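PDB 5HUO: nicotinate-nucleotide diphosphorylase (Carboxylating) from Streptococcus pyogenes GA06023, which probably catalyses the conversion of quinolinate and 5-phospho-alpha-D-ribose 1-diphosphate to nicotinate ribonucleotide, carbon dioxide and diphosphate, a step of NAD(+) biosynthesis. Local coordinates for residues Q102-D105 / G106-L109; S140-A143 / S144-A148; R164-P168 / N169-F173. One frame throughout, in Å; residues are numbered along the deposited sequence.

The three contacts lie in series along the chain. Contacts 1 and 2 have centres about 13 Å apart, with nearest atoms about 5 Å apart. They are joined indirectly by residues 77 to 81: Gly77, Leu79 and Gly81 bond to contact 1, Val78 and Ala80 to contact 2. Helix 171-180 starts in contact 3. Its Tyr176 reaches Asp105 of contact 1, and its Val178 packs on Ile142 and Thr146 of contact 2. The centres of contacts 2 and 3 are about 15 Å apart, those of contacts 1 and 3 about 23 Å. Contact 3 alone carries sulfate and meets a second subunit, as expected of the active-site region in this family.

Contact 1 (Q102-D105 / G106-L109); sequences QFKD and GDRL
Asp107 turns its carboxylate back onto Lys104. OD2 of Asp107 accepts a hydrogen bond from the backbone N of Lys104 at 3.0 Å. The bond is fairly straight, at 161°, but the N-H comes from well above the carboxylate plane. The Asp107 CG sits anti to its own carbonyl carbon (chi1 -71°), which swings the carboxylate to the side of the backbone N. Asp107 N donates to Lys104 O at 3.1 Å. Asp107 therefore holds Lys104 twice, once by main chain and once by side chain. The main-chain bond closes a type II beta turn from Lys104 to Asp107, with Asp105 and Gly106 at its corners. Gly106 takes the third place with a positive phi, as is common in type II turns. The Asp105 carboxylate bonds outside the turn: OD2 to Tyr176 OH and Gly81 N, OD1 to Leu82 N. The turn leads into strand 108-109, which pairs antiparallel with strand 77-78 in a two-stranded sheet.

The apolar part of the contact is on Phe103 and the buried Leu109. Leu109 CD2 approaches the ring obliquely and comes to 3.6 Å from Phe103 CE1. At the ring edge, in its plane, Arg108 O lies 3.8 Å from Phe103 CE1. Asp107 OD2 is also near the ring, 4.0 Å from Phe103 CD1, and the ring and carboxylate planes are 53° apart.

The outer side is looser. The exposed Arg108 side chain starts away from residues 102-105. The exposed Lys104 chain runs past Asp107, with Lys104 CG 3.9 Å from Asp107 OD2, while Lys104 NZ stays 4.8 Å from Asp107 OD1.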
loop_
_atom_site.group_PDB
_atom_site.type_symbol
_atom_site.label_atom_id
_atom_site.label_comp_id
_atom_site.label_asym_id
_atom_site.label_seq_id
_atom_site.Cartn_x
_atom_site.Cartn_y
_atom_site.Cartn_z
ATOM N N GLN A 102 -31.058 -2.539 -22.115
ATOM C CA GLN A 102 -31.184 -2.119 -20.733
ATOM C C GLN A 102 -30.934 -3.231 -19.764
ATOM O O GLN A 102 -31.665 -3.380 -18.769
ATOM C CB GLN A 102 -32.548 -1.485 -20.491
ATOM C CG GLN A 102 -32.612 -0.183 -21.263
ATOM C CD GLN A 102 -33.932 0.565 -21.145
ATOM O OE1 GLN A 102 -34.864 0.364 -21.959
ATOM N NE2 GLN A 102 -34.038 1.430 -20.138
ATOM N N PHE A 103 -29.948 -4.037 -20.045
ATOM C CA PHE A 103 -29.589 -5.184 -19.157
ATOM C C PHE A 103 -29.088 -4.695 -17.824
ATOM O O PHE A 103 -28.372 -3.720 -17.740
ATOM C CB PHE A 103 -28.464 -6.076 -19.773
ATOM C CG PHE A 103 -28.947 -7.219 -20.589
ATOM C CD1 PHE A 103 -29.481 -8.351 -19.995
ATOM C CD2 PHE A 103 -28.867 -7.172 -21.973
ATOM C CE1 PHE A 103 -29.957 -9.407 -20.760
ATOM C CE2 PHE A 103 -29.350 -8.231 -22.764
ATOM C CZ PHE A 103 -29.910 -9.346 -22.151
ATOM N N LYS A 104 -29.459 -5.392 -16.778
ATOM C CA LYS A 104 -28.869 -5.114 -15.454
ATOM C C LYS A 104 -28.698 -6.365 -14.625
ATOM O O LYS A 104 -29.259 -7.442 -14.938
ATOM C CB LYS A 104 -29.641 -4.064 -14.667
ATOM C CG LYS A 104 -31.081 -4.382 -14.412
ATOM C CD LYS A 104 -31.831 -3.099 -14.070
ATOM C CE LYS A 104 -33.351 -3.346 -13.984
ATOM N NZ LYS A 104 -33.719 -3.972 -12.675
ATOM N N ASP A 105 -27.873 -6.244 -13.584
ATOM C CA ASP A 105 -27.585 -7.402 -12.717
ATOM C C ASP A 105 -28.911 -7.943 -12.193
ATOM O O ASP A 105 -29.779 -7.192 -11.845
ATOM C CB ASP A 105 -26.649 -7.043 -11.571
ATOM C CG ASP A 105 -25.218 -7.004 -11.990
ATOM O OD1 ASP A 105 -24.909 -7.201 -13.198
ATOM O OD2 ASP A 105 -24.341 -6.754 -11.134
ATOM N N GLY A 106 -29.038 -9.263 -12.261
ATOM C CA GLY A 106 -30.258 -9.996 -11.909
ATOM C C GLY A 106 -31.012 -10.580 -13.085
ATOM O O GLY A 106 -31.826 -11.481 -12.910
ATOM N N ASP A 107 -30.846 -9.967 -14.254
ATOM C CA ASP A 107 -31.609 -10.340 -15.472
ATOM C C ASP A 107 -31.184 -11.658 -15.990
ATOM O O ASP A 107 -30.063 -12.041 -15.832
ATOM C CB ASP A 107 -31.441 -9.321 -16.592
ATOM C CG ASP A 107 -32.143 -7.999 -16.320
ATOM O OD1 ASP A 107 -32.836 -7.884 -15.288
ATOM O OD2 ASP A 107 -31.965 -7.045 -17.114
ATOM N N ARG A 108 -32.117 -12.374 -16.574
ATOM C CA ARG A 108 -31.837 -13.690 -17.158
ATOM C C ARG A 108 -31.147 -13.497 -18.485
ATOM O O ARG A 108 -31.445 -12.573 -19.185
ATOM C CB ARG A 108 -33.077 -14.586 -17.260
ATOM C CG ARG A 108 -33.457 -15.152 -15.884
ATOM C CD ARG A 108 -33.956 -16.614 -15.898
ATOM N NE ARG A 108 -34.853 -16.974 -14.766
ATOM C CZ ARG A 108 -36.192 -16.821 -14.751
ATOM N NH1 ARG A 108 -36.860 -16.293 -15.802
ATOM N NH2 ARG A 108 -36.879 -17.181 -13.663
ATOM N N LEU A 109 -30.208 -14.376 -18.794
ATOM C CA LEU A 109 -29.432 -14.355 -20.045
ATOM C C LEU A 109 -29.665 -15.626 -20.855
ATOM O O LEU A 109 -29.936 -16.730 -20.338
ATOM C CB LEU A 109 -27.960 -14.284 -19.785
ATOM C CG LEU A 109 -27.449 -13.121 -18.976
ATOM C CD1 LEU A 109 -26.041 -13.360 -18.484
ATOM C CD2 LEU A 109 -27.516 -11.881 -19.804
#

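Contact 2 (S140-A143 / S144-A148); sequences SGIA and SMTAA
Ser144 reaches back one helical turn to Ser140. Ser144 CB lies 3.2 Å from Ser140 O and 3.6 Å from Gly141 O. From CB the hydroxyl turns beside its own backbone N, anti to the carbonyl carbon (chi1 -68°). This brings Ser144 OG to 2.8 Å from Ser140 O, to which it donates. The backbone N of Ser144 donates to Ser140 O as well, at 2.9 Å. The two donors arrive from opposite faces of the carbonyl plane. Ser144 OG is also hydrogen-bonded to Val78 N, in the short strand 77-78.

Thr146 also gives two bonds to one carbonyl. Thr146 N and Thr146 OG1 both donate to Ile142 O, each at 2.9 Å. OG1 comes from above the carbonyl plane, 39° out of it. Thr146 OG1 lies 4.1 Å from Ile142 CG2, where the two side chains pass at a slant.

These bonds sit on the regular i to i+4 ladder of the long helix 122-153. Met145 N to Gly141 O and Ala147 N to Ala143 O are further rungs. Ile142 packs on Glu174, Ala177 and Val178 of helix 171-180, and Thr146 on Val178 and Leu295. Ser140 OG has hydrogen bonds to both Ala80 O and Leu136 O, which must share its one proton.

Ser140 O and Ile142 O thus each accept two hydrogen bonds. The hydroxyl of the buried Thr146 is satisfied within its own helix. Ser144 OG gives its proton to Ser140 O, so the oxygen can accept from Val78 N, which ties the helix to strand 77-78.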
loop_
_atom_site.group_PDB
_atom_site.type_symbol
_atom_site.label_atom_id
_atom_site.label_comp_id
_atom_site.label_asym_id
_atom_site.label_seq_id
_atom_site.Cartn_x
_atom_site.Cartn_y
_atom_site.Cartn_z
ATOM N N SER A 140 -21.198 -13.899 -12.574
ATOM C CA SER A 140 -22.428 -14.383 -13.208
ATOM C C SER A 140 -22.631 -15.889 -12.967
ATOM O O SER A 140 -23.713 -16.400 -12.834
ATOM C CB SER A 140 -22.408 -14.056 -14.703
ATOM O OG SER A 140 -22.513 -12.637 -14.911
ATOM N N GLY A 141 -21.519 -16.576 -12.885
ATOM C CA GLY A 141 -21.488 -18.014 -12.540
ATOM C C GLY A 141 -22.060 -18.297 -11.185
ATOM O O GLY A 141 -22.895 -19.192 -11.030
ATOM N N ILE A 142 -21.676 -17.470 -10.219
ATOM C CA ILE A 142 -22.191 -17.596 -8.852
ATOM C C ILE A 142 -23.666 -17.250 -8.791
ATOM O O ILE A 142 -24.466 -17.945 -8.143
ATOM C CB ILE A 142 -21.382 -16.727 -7.882
ATOM C CG1 ILE A 142 -20.003 -17.361 -7.686
ATOM C CG2 ILE A 142 -22.078 -16.589 -6.535
ATOM C CD1 ILE A 142 -19.012 -16.448 -6.973
ATOM N N ALA A 143 -24.026 -16.152 -9.438
ATOM C CA ALA A 143 -25.452 -15.693 -9.425
ATOM C C ALA A 143 -26.352 -16.771 -10.027
ATOM O O ALA A 143 -27.366 -17.155 -9.448
ATOM C CB ALA A 143 -25.607 -14.406 -10.155
ATOM N N SER A 144 -25.899 -17.297 -11.151
ATOM C CA SER A 144 -26.585 -18.372 -11.872
ATOM C C SER A 144 -26.803 -19.579 -10.950
ATOM O O SER A 144 -27.904 -20.150 -10.833
ATOM C CB SER A 144 -25.797 -18.774 -13.084
ATOM O OG SER A 144 -25.782 -17.750 -14.082
ATOM N N MET A 145 -25.729 -19.981 -10.302
ATOM C CA MET A 145 -25.787 -21.170 -9.448
ATOM C C MET A 145 -26.725 -20.952 -8.251
ATOM O O MET A 145 -27.489 -21.842 -7.895
ATOM C CB MET A 145 -24.396 -21.579 -8.980
ATOM C CG MET A 145 -24.376 -22.959 -8.363
ATOM S SD MET A 145 -22.702 -23.261 -7.824
ATOM C CE MET A 145 -22.884 -24.858 -6.974
ATOM N N THR A 146 -26.616 -19.779 -7.643
ATOM C CA THR A 146 -27.503 -19.387 -6.538
ATOM C C THR A 146 -28.978 -19.441 -6.976
ATOM O O THR A 146 -29.806 -20.089 -6.348
ATOM C CB THR A 146 -27.180 -17.984 -6.044
ATOM O OG1 THR A 146 -25.837 -17.958 -5.570
ATOM C CG2 THR A 146 -28.121 -17.581 -4.918
ATOM N N ALA A 147 -29.251 -18.844 -8.126
ATOM C CA ALA A 147 -30.578 -18.893 -8.741
ATOM C C ALA A 147 -31.071 -20.297 -8.957
ATOM O O ALA A 147 -32.229 -20.602 -8.687
ATOM C CB ALA A 147 -30.606 -18.154 -10.053
ATOM N N ALA A 148 -30.185 -21.154 -9.423
ATOM C CA ALA A 148 -30.525 -22.569 -9.666
ATOM C C ALA A 148 -30.897 -23.289 -8.354
ATOM O O ALA A 148 -31.806 -24.123 -8.322
ATOM C CB ALA A 148 -29.375 -23.276 -10.345
#

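Contact 3 (R164-P168 / N169-F173); sequences RKTTP and NLRLF. With SO4 (sulfate ion), chain J; SO4 (sulfate ion), chain I.
The guanidinium of Arg171 has Arg164 CG over one face, 3.5 Å above the plane and displaced toward the rim. Thr166 OG1 lies at its edge, near the plane. The guanidinium of Arg164 is turned 79° from that of Arg171. This loop follows strand 159-161 and leads into helix 171-180, a beta-to-alpha connection of the C-terminal barrel-like domain of the family. Thr167 to Leu170 form a type II beta turn, closed by Leu170 N donating to Thr167 O at 3.1 Å. Asn169 takes its third place with a positive phi, and Leu170 holds the N-cap position.

The side-chain link is Arg171 to Thr166. Arg171 NE donates to Thr166 OG1 at 2.8 Å, straight (161°) and in the guanidinium plane. A weak bond joins Arg171 NH2 to Thr166 OG1 at 3.2 Å. The Arg171 CG stands anti to its backbone N (chi1 -176°), and a bend further along the chain at chi3 carries the group across Thr166.

NE of Arg164 and NH1 of Arg171 are 4.2 Å apart. Asp49 of the second subunit is salt-bridged to both arginines and probably offsets their charge, and Arg171 NH1 also bonds to Phe188 O.

The sulfates probably come from the crystallisation liquor, and their places are consistent with anion sites of the active site. Arg187 NH2, Gly293 N and His297 NE2 complete the sulfate sites. Arg164 NH1 bonds weakly to O4 of the chain J sulfate, at 3.5 Å. Lys165 NZ donates to O3 of the chain I sulfate at 2.9 Å.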
loop_
_atom_site.group_PDB
_atom_site.type_symbol
_atom_site.label_atom_id
_atom_site.label_comp_id
_atom_site.label_asym_id
_atom_site.label_seq_id
_atom_site.Cartn_x
_atom_site.Cartn_y
_atom_site.Cartn_z
ATOM N N ARG A 164 -18.648 -18.478 4.588
ATOM C CA ARG A 164 -17.321 -17.884 4.519
ATOM C C ARG A 164 -16.396 -18.672 3.659
ATOM O O ARG A 164 -15.195 -18.476 3.674
ATOM C CB ARG A 164 -16.726 -17.735 5.901
ATOM C CG ARG A 164 -17.199 -16.482 6.608
ATOM C CD ARG A 164 -16.937 -16.538 8.116
ATOM N NE ARG A 164 -15.516 -16.726 8.446
ATOM C CZ ARG A 164 -15.050 -17.786 9.087
ATOM N NH1 ARG A 164 -15.864 -18.804 9.469
ATOM N NH2 ARG A 164 -13.789 -17.864 9.357
ATOM N N LYS A 165 -16.935 -19.645 2.932
ATOM C CA LYS A 165 -16.099 -20.512 2.074
ATOM C C LYS A 165 -16.014 -19.855 0.724
ATOM O O LYS A 165 -16.653 -20.279 -0.257
ATOM C CB LYS A 165 -16.694 -21.879 1.994
ATOM C CG LYS A 165 -16.793 -22.495 3.373
ATOM C CD LYS A 165 -17.159 -23.940 3.280
ATOM C CE LYS A 165 -17.435 -24.481 4.659
ATOM N NZ LYS A 165 -17.572 -25.984 4.609
ATOM N N THR A 166 -15.260 -18.765 0.719
ATOM C CA THR A 166 -15.187 -17.842 -0.414
ATOM C C THR A 166 -13.767 -17.750 -0.952
ATOM O O THR A 166 -12.821 -18.201 -0.362
ATOM C CB THR A 166 -15.608 -16.442 -0.009
ATOM O OG1 THR A 166 -14.864 -16.020 1.146
ATOM C CG2 THR A 166 -17.094 -16.414 0.305
ATOM N N THR A 167 -13.659 -17.209 -2.133
ATOM C CA THR A 167 -12.356 -17.126 -2.802
ATOM C C THR A 167 -11.598 -16.014 -2.125
ATOM O O THR A 167 -12.142 -14.939 -2.012
ATOM C CB THR A 167 -12.514 -16.756 -4.296
ATOM O OG1 THR A 167 -13.405 -17.685 -4.920
ATOM C CG2 THR A 167 -11.188 -16.842 -4.967
ATOM N N PRO A 168 -10.385 -16.270 -1.637
ATOM C CA PRO A 168 -9.720 -15.265 -0.838
ATOM C C PRO A 168 -9.638 -13.933 -1.535
ATOM O O PRO A 168 -9.409 -13.862 -2.735
ATOM C CB PRO A 168 -8.321 -15.827 -0.656
ATOM C CG PRO A 168 -8.528 -17.266 -0.676
ATOM C CD PRO A 168 -9.659 -17.526 -1.631
ATOM N N ASN A 169 -9.946 -12.903 -0.775
ATOM C CA ASN A 169 -9.901 -11.484 -1.248
ATOM C C ASN A 169 -10.965 -11.049 -2.250
ATOM O O ASN A 169 -10.872 -10.004 -2.847
ATOM C CB ASN A 169 -8.469 -11.143 -1.714
ATOM C CG ASN A 169 -7.454 -11.230 -0.552
ATOM O OD1 ASN A 169 -7.756 -10.827 0.594
ATOM N ND2 ASN A 169 -6.294 -11.762 -0.831
ATOM N N LEU A 170 -11.944 -11.895 -2.489
ATOM C CA LEU A 170 -13.054 -11.535 -3.335
ATOM C C LEU A 170 -14.433 -11.739 -2.609
ATOM O O LEU A 170 -15.469 -11.692 -3.262
ATOM C CB LEU A 170 -13.066 -12.323 -4.642
ATOM C CG LEU A 170 -11.890 -12.110 -5.555
ATOM C CD1 LEU A 170 -11.944 -13.057 -6.748
ATOM C CD2 LEU A 170 -11.904 -10.663 -6.043
ATOM N N ARG A 171 -14.427 -11.888 -1.304
ATOM C CA ARG A 171 -15.660 -12.189 -0.572
ATOM C C ARG A 171 -16.803 -11.203 -0.858
ATOM O O ARG A 171 -17.903 -11.586 -1.143
ATOM C CB ARG A 171 -15.425 -12.254 0.943
ATOM C CG ARG A 171 -16.643 -12.655 1.692
ATOM C CD ARG A 171 -16.311 -13.003 3.108
ATOM N NE ARG A 171 -15.552 -14.230 3.211
ATOM C CZ ARG A 171 -14.909 -14.634 4.311
ATOM N NH1 ARG A 171 -14.872 -13.913 5.410
ATOM N NH2 ARG A 171 -14.229 -15.771 4.317
ATOM N N LEU A 172 -16.472 -9.949 -0.819
ATOM C CA LEU A 172 -17.398 -8.906 -1.141
ATOM C C LEU A 172 -18.137 -9.120 -2.446
ATOM O O LEU A 172 -19.344 -8.845 -2.551
ATOM C CB LEU A 172 -16.606 -7.617 -1.264
ATOM C CG LEU A 172 -17.367 -6.350 -1.466
ATOM C CD1 LEU A 172 -18.101 -6.013 -0.150
ATOM C CD2 LEU A 172 -16.377 -5.279 -1.776
ATOM N N PHE A 173 -17.398 -9.540 -3.448
ATOM C CA PHE A 173 -17.909 -9.634 -4.828
ATOM C C PHE A 173 -18.783 -10.877 -4.907
ATOM O O PHE A 173 -19.838 -10.879 -5.532
ATOM C CB PHE A 173 -16.785 -9.760 -5.883
ATOM C CG PHE A 173 -15.907 -8.545 -6.036
ATOM C CD1 PHE A 173 -14.874 -8.310 -5.192
ATOM C CD2 PHE A 173 -16.072 -7.682 -7.063
ATOM C CE1 PHE A 173 -14.068 -7.184 -5.329
ATOM C CE2 PHE A 173 -15.290 -6.551 -7.187
ATOM C CZ PHE A 173 -14.287 -6.294 -6.313
HETATM S S SO4 J . -19.824 -19.481 8.410
HETATM O O1 SO4 J . -20.947 -20.433 8.199
HETATM O O2 SO4 J . -20.139 -18.189 7.754
HETATM O O3 SO4 J . -19.532 -19.167 9.820
HETATM O O4 SO4 J . -18.640 -20.138 7.852
HETATM S S SO4 I . -20.496 -26.934 2.194
HETATM O O1 SO4 I . -21.384 -28.016 1.750
HETATM O O2 SO4 I . -21.317 -25.745 2.418
HETATM O O3 SO4 I . -19.984 -27.260 3.513
HETATM O O4 SO4 I . -19.369 -26.680 1.267
#